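Local coordinates for aminofutalosine deaminase (Helicobacter pylori, PDB 7LKK), which catalyses the hydrolytic deamination of aminofutalosine in the menaquinone pathway, as a metal-dependent member of the amidohydrolase family, at residues A[145-150]-A[180-185]. Numbering follows the deposited sequence.
Sequences LLKESP and KDLEDQ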
ATOM      1  N   LEU A 145     -20.857 -18.880 -10.603  1.00 32.82           N
ATOM      2  CA  LEU A 145     -19.492 -19.235 -10.226  1.00 30.43           C
ATOM      3  C   LEU A 145     -19.323 -19.249  -8.712  1.00 30.78           C
ATOM      4  O   LEU A 145     -18.623 -20.109  -8.166  1.00 30.94           O
ATOM      5  CB  LEU A 145     -18.507 -18.264 -10.876  1.00 30.06           C
ATOM      6  CG  LEU A 145     -18.381 -18.398 -12.394  1.00 33.82           C
ATOM      7  CD1 LEU A 145     -17.494 -17.304 -12.965  1.00 34.86           C
ATOM      8  CD2 LEU A 145     -17.843 -19.774 -12.760  1.00 37.47           C
ATOM      9  N   LEU A 146     -19.958 -18.302  -8.018  1.00 31.18           N
ATOM     10  CA  LEU A 146     -19.913 -18.283  -6.558  1.00 32.18           C
ATOM     11  C   LEU A 146     -20.476 -19.569  -5.963  1.00 31.03           C
ATOM     12  O   LEU A 146     -19.901 -20.134  -5.025  1.00 27.09           O
ATOM     13  CB  LEU A 146     -20.680 -17.071  -6.025  1.00 31.01           C
ATOM     14  CG  LEU A 146     -19.958 -15.724  -6.017  1.00 33.91           C
ATOM     15  CD1 LEU A 146     -20.863 -14.639  -5.457  1.00 30.25           C
ATOM     16  CD2 LEU A 146     -18.664 -15.812  -5.221  1.00 31.22           C
ATOM     17  N   LYS A 147     -21.617 -20.037  -6.482  1.00 33.21           N
ATOM     18  CA  LYS A 147     -22.255 -21.222  -5.910  1.00 31.79           C
ATOM     19  C   LYS A 147     -21.369 -22.462  -5.998  1.00 32.71           C
ATOM     20  O   LYS A 147     -21.277 -23.227  -5.031  1.00 31.69           O
ATOM     21  CB  LYS A 147     -23.596 -21.475  -6.599  1.00 36.55           C
ATOM     22  CG  LYS A 147     -24.701 -20.526  -6.166  1.00 34.67           C
ATOM     23  CD  LYS A 147     -26.079 -21.124  -6.415  1.00 36.40           C
ATOM     24  CE  LYS A 147     -26.242 -22.444  -5.680  1.00 34.44           C
ATOM     25  NZ  LYS A 147     -27.665 -22.872  -5.604  1.00 42.43           N
ATOM     26  N   GLU A 148     -20.706 -22.686  -7.134  1.00 33.27           N
ATOM     27  CA  GLU A 148     -19.820 -23.842  -7.226  1.00 36.88           C
ATOM     28  C   GLU A 148     -18.416 -23.557  -6.710  1.00 33.77           C
ATOM     29  O   GLU A 148     -17.526 -24.397  -6.874  1.00 37.52           O
ATOM     30  CB  GLU A 148     -19.772 -24.416  -8.647  1.00 38.37           C
ATOM     31  CG  GLU A 148     -19.952 -23.469  -9.801  1.00 44.64           C
ATOM     32  CD  GLU A 148     -19.853 -24.209 -11.125  1.00 54.19           C
ATOM     33  OE1 GLU A 148     -18.736 -24.640 -11.485  1.00 55.84           O
ATOM     34  OE2 GLU A 148     -20.896 -24.390 -11.788  1.00 54.56           O
ATOM     35  N   SER A 149     -18.195 -22.395  -6.112  0.77 30.67           N
ATOM     36  CA  SER A 149     -16.979 -22.167  -5.352  0.77 30.62           C
ATOM     37  C   SER A 149     -17.197 -22.589  -3.906  0.77 29.69           C
ATOM     38  O   SER A 149     -18.335 -22.688  -3.442  0.77 30.09           O
ATOM     39  CB  SER A 149     -16.584 -20.693  -5.418  0.77 30.87           C
ATOM     40  OG  SER A 149     -17.324 -19.925  -4.486  0.77 29.41           O
ATOM     41  N   PRO A 150     -16.122 -22.873  -3.162  1.00 31.41           N
ATOM     42  CA  PRO A 150     -16.283 -23.198  -1.737  1.00 28.13           C
ATOM     43  C   PRO A 150     -16.548 -21.991  -0.851  1.00 24.34           C
ATOM     44  O   PRO A 150     -16.706 -22.161   0.362  1.00 26.54           O
ATOM     45  CB  PRO A 150     -14.940 -23.855  -1.380  1.00 28.86           C
ATOM     46  CG  PRO A 150     -13.976 -23.298  -2.354  1.00 26.91           C
ATOM     47  CD  PRO A 150     -14.740 -23.066  -3.628  1.00 29.67           C
ATOM     48  N   LYS A 180     -33.387 -15.756  -4.501  1.00 25.38           N
ATOM     49  CA  LYS A 180     -33.868 -16.504  -3.344  1.00 29.49           C
ATOM     50  C   LYS A 180     -33.949 -17.995  -3.641  1.00 31.80           C
ATOM     51  O   LYS A 180     -33.671 -18.825  -2.769  1.00 31.49           O
ATOM     52  CB  LYS A 180     -35.234 -15.975  -2.905  1.00 28.15           C
ATOM     53  CG  LYS A 180     -35.180 -14.716  -2.058  1.00 29.02           C
ATOM     54  CD  LYS A 180     -34.541 -14.981  -0.702  1.00 29.15           C
ATOM     55  CE  LYS A 180     -35.451 -15.796   0.200  1.00 29.70           C
ATOM     56  NZ  LYS A 180     -34.938 -15.835   1.598  1.00 29.12           N
ATOM     57  N   ASP A 181     -34.339 -18.357  -4.866  1.00 29.03           N
ATOM     58  CA  ASP A 181     -34.468 -19.765  -5.219  1.00 36.34           C
ATOM     59  C   ASP A 181     -33.124 -20.470  -5.351  1.00 33.08           C
ATOM     60  O   ASP A 181     -33.099 -21.699  -5.476  1.00 29.36           O
ATOM     61  CB  ASP A 181     -35.259 -19.906  -6.522  1.00 36.36           C
ATOM     62  CG  ASP A 181     -36.726 -19.548  -6.354  1.00 41.96           C
ATOM     63  OD1 ASP A 181     -37.205 -19.525  -5.201  1.00 38.95           O
ATOM     64  OD2 ASP A 181     -37.399 -19.294  -7.376  1.00 37.96           O
ATOM     65  N   LEU A 182     -32.015 -19.735  -5.309  1.00 32.09           N
ATOM     66  CA  LEU A 182     -30.684 -20.319  -5.355  1.00 28.27           C
ATOM     67  C   LEU A 182     -30.038 -20.427  -3.981  1.00 28.62           C
ATOM     68  O   LEU A 182     -28.908 -20.915  -3.879  1.00 33.14           O
ATOM     69  CB  LEU A 182     -29.782 -19.504  -6.288  1.00 26.59           C
ATOM     70  CG  LEU A 182     -30.208 -19.459  -7.759  1.00 32.68           C
ATOM     71  CD1 LEU A 182     -29.405 -18.418  -8.526  1.00 30.08           C
ATOM     72  CD2 LEU A 182     -30.075 -20.834  -8.401  1.00 29.90           C
ATOM     73  N   GLU A 183     -30.723 -19.983  -2.929  1.00 27.31           N
ATOM     74  CA  GLU A 183     -30.158 -20.038  -1.587  1.00 31.35           C
ATOM     75  C   GLU A 183     -29.893 -21.480  -1.168  1.00 31.58           C
ATOM     76  O   GLU A 183     -30.670 -22.388  -1.472  1.00 26.64           O
ATOM     77  CB  GLU A 183     -31.105 -19.372  -0.587  1.00 33.25           C
ATOM     78  CG  GLU A 183     -30.930 -17.869  -0.456  1.00 29.12           C
ATOM     79  CD  GLU A 183     -31.787 -17.281   0.649  1.00 30.88           C
ATOM     80  OE1 GLU A 183     -32.926 -17.759   0.834  1.00 36.48           O
ATOM     81  OE2 GLU A 183     -31.325 -16.343   1.334  1.00 28.40           O
ATOM     82  N   ASP A 184     -28.789 -21.680  -0.459  1.00 32.67           N
ATOM     83  CA  ASP A 184     -28.477 -22.964   0.155  1.00 31.61           C
ATOM     84  C   ASP A 184     -27.639 -22.690   1.401  1.00 28.66           C
ATOM     85  O   ASP A 184     -27.647 -21.578   1.935  1.00 28.22           O
ATOM     86  CB  ASP A 184     -27.785 -23.900  -0.857  1.00 32.34           C
ATOM     87  CG  ASP A 184     -26.542 -23.285  -1.491  1.00 33.24           C
ATOM     88  OD1 ASP A 184     -25.902 -22.407  -0.874  1.00 28.98           O
ATOM     89  OD2 ASP A 184     -26.197 -23.691  -2.621  1.00 36.95           O
ATOM     90  N   GLN A 185     -26.916 -23.709   1.868  1.00 30.21           N
ATOM     91  CA  GLN A 185     -26.097 -23.544   3.064  1.00 34.99           C
ATOM     92  C   GLN A 185     -24.906 -22.622   2.833  1.00 34.88           C
ATOM     93  O   GLN A 185     -24.312 -22.145   3.806  1.00 31.04           O
ATOM     94  CB  GLN A 185     -25.613 -24.907   3.557  1.00 31.38           C
ATOM     95  CG  GLN A 185     -26.702 -25.744   4.200  1.00 32.85           C
ATOM     96  CD  GLN A 185     -26.359 -27.217   4.228  1.00 33.07           C
ATOM     97  OE1 GLN A 185     -25.263 -27.602   4.637  1.00 35.77           O
ATOM     98  NE2 GLN A 185     -27.295 -28.053   3.794  1.00 33.72           N
TER
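With CG set beside its own backbone N (chi1 -75°), Lys147 leaves the last turn of helix 143-147 heading for Leu182 and Asp184, and a bend at chi3 (58°) turns the ammonium group onto them. Asp184 meets it from the other segment with its carboxylate swung between the backbone N and the carbonyl carbon (chi1 55°). Lys147 NZ gives a hydrogen bond to Leu182 O, 2.9 Å away and tilted somewhat from the carbonyl plane. It also forms a longer salt bridge, 3.4 Å from Lys147 NZ to Asp184 OD2, while the neighbouring CE lies about as near to that oxygen. Lysine suits the place because its long aliphatic arm spans the gap between the two backbones, whose closest CA atoms, those of Lys147 and Leu182, are 8.5 Å apart. The side chain of Leu182 crosses the lysine at about a right angle, its CB 4.0 Å from Lys147 CD, and both side chains also touch Leu187; leucine offers them a nonpolar surface while its backbone O takes the ammonium group. In the TIM-barrel fold of the amidohydrolases, this surface contact joins the end of one outer helix to the loop that leads from helix 166-180 into barrel strand 187-193, away from the metal site. A type I turn from Lys180 to Glu183, spanned by a salt bridge of 2.9 Å between Lys180 NZ and Glu183 OE1, carries the chain out of the helix. Aspartate is short enough to serve its own loop as well: OD1 of Asp184 accepts from Lys186 N, so one carboxylate oxygen is bound by its own loop while OD2 meets Lys147. Across the contact, Ser149 N bonds back to Leu146 O at the helix end, where serine's short hydroxyl, in one of two conformers, also reaches that carbonyl.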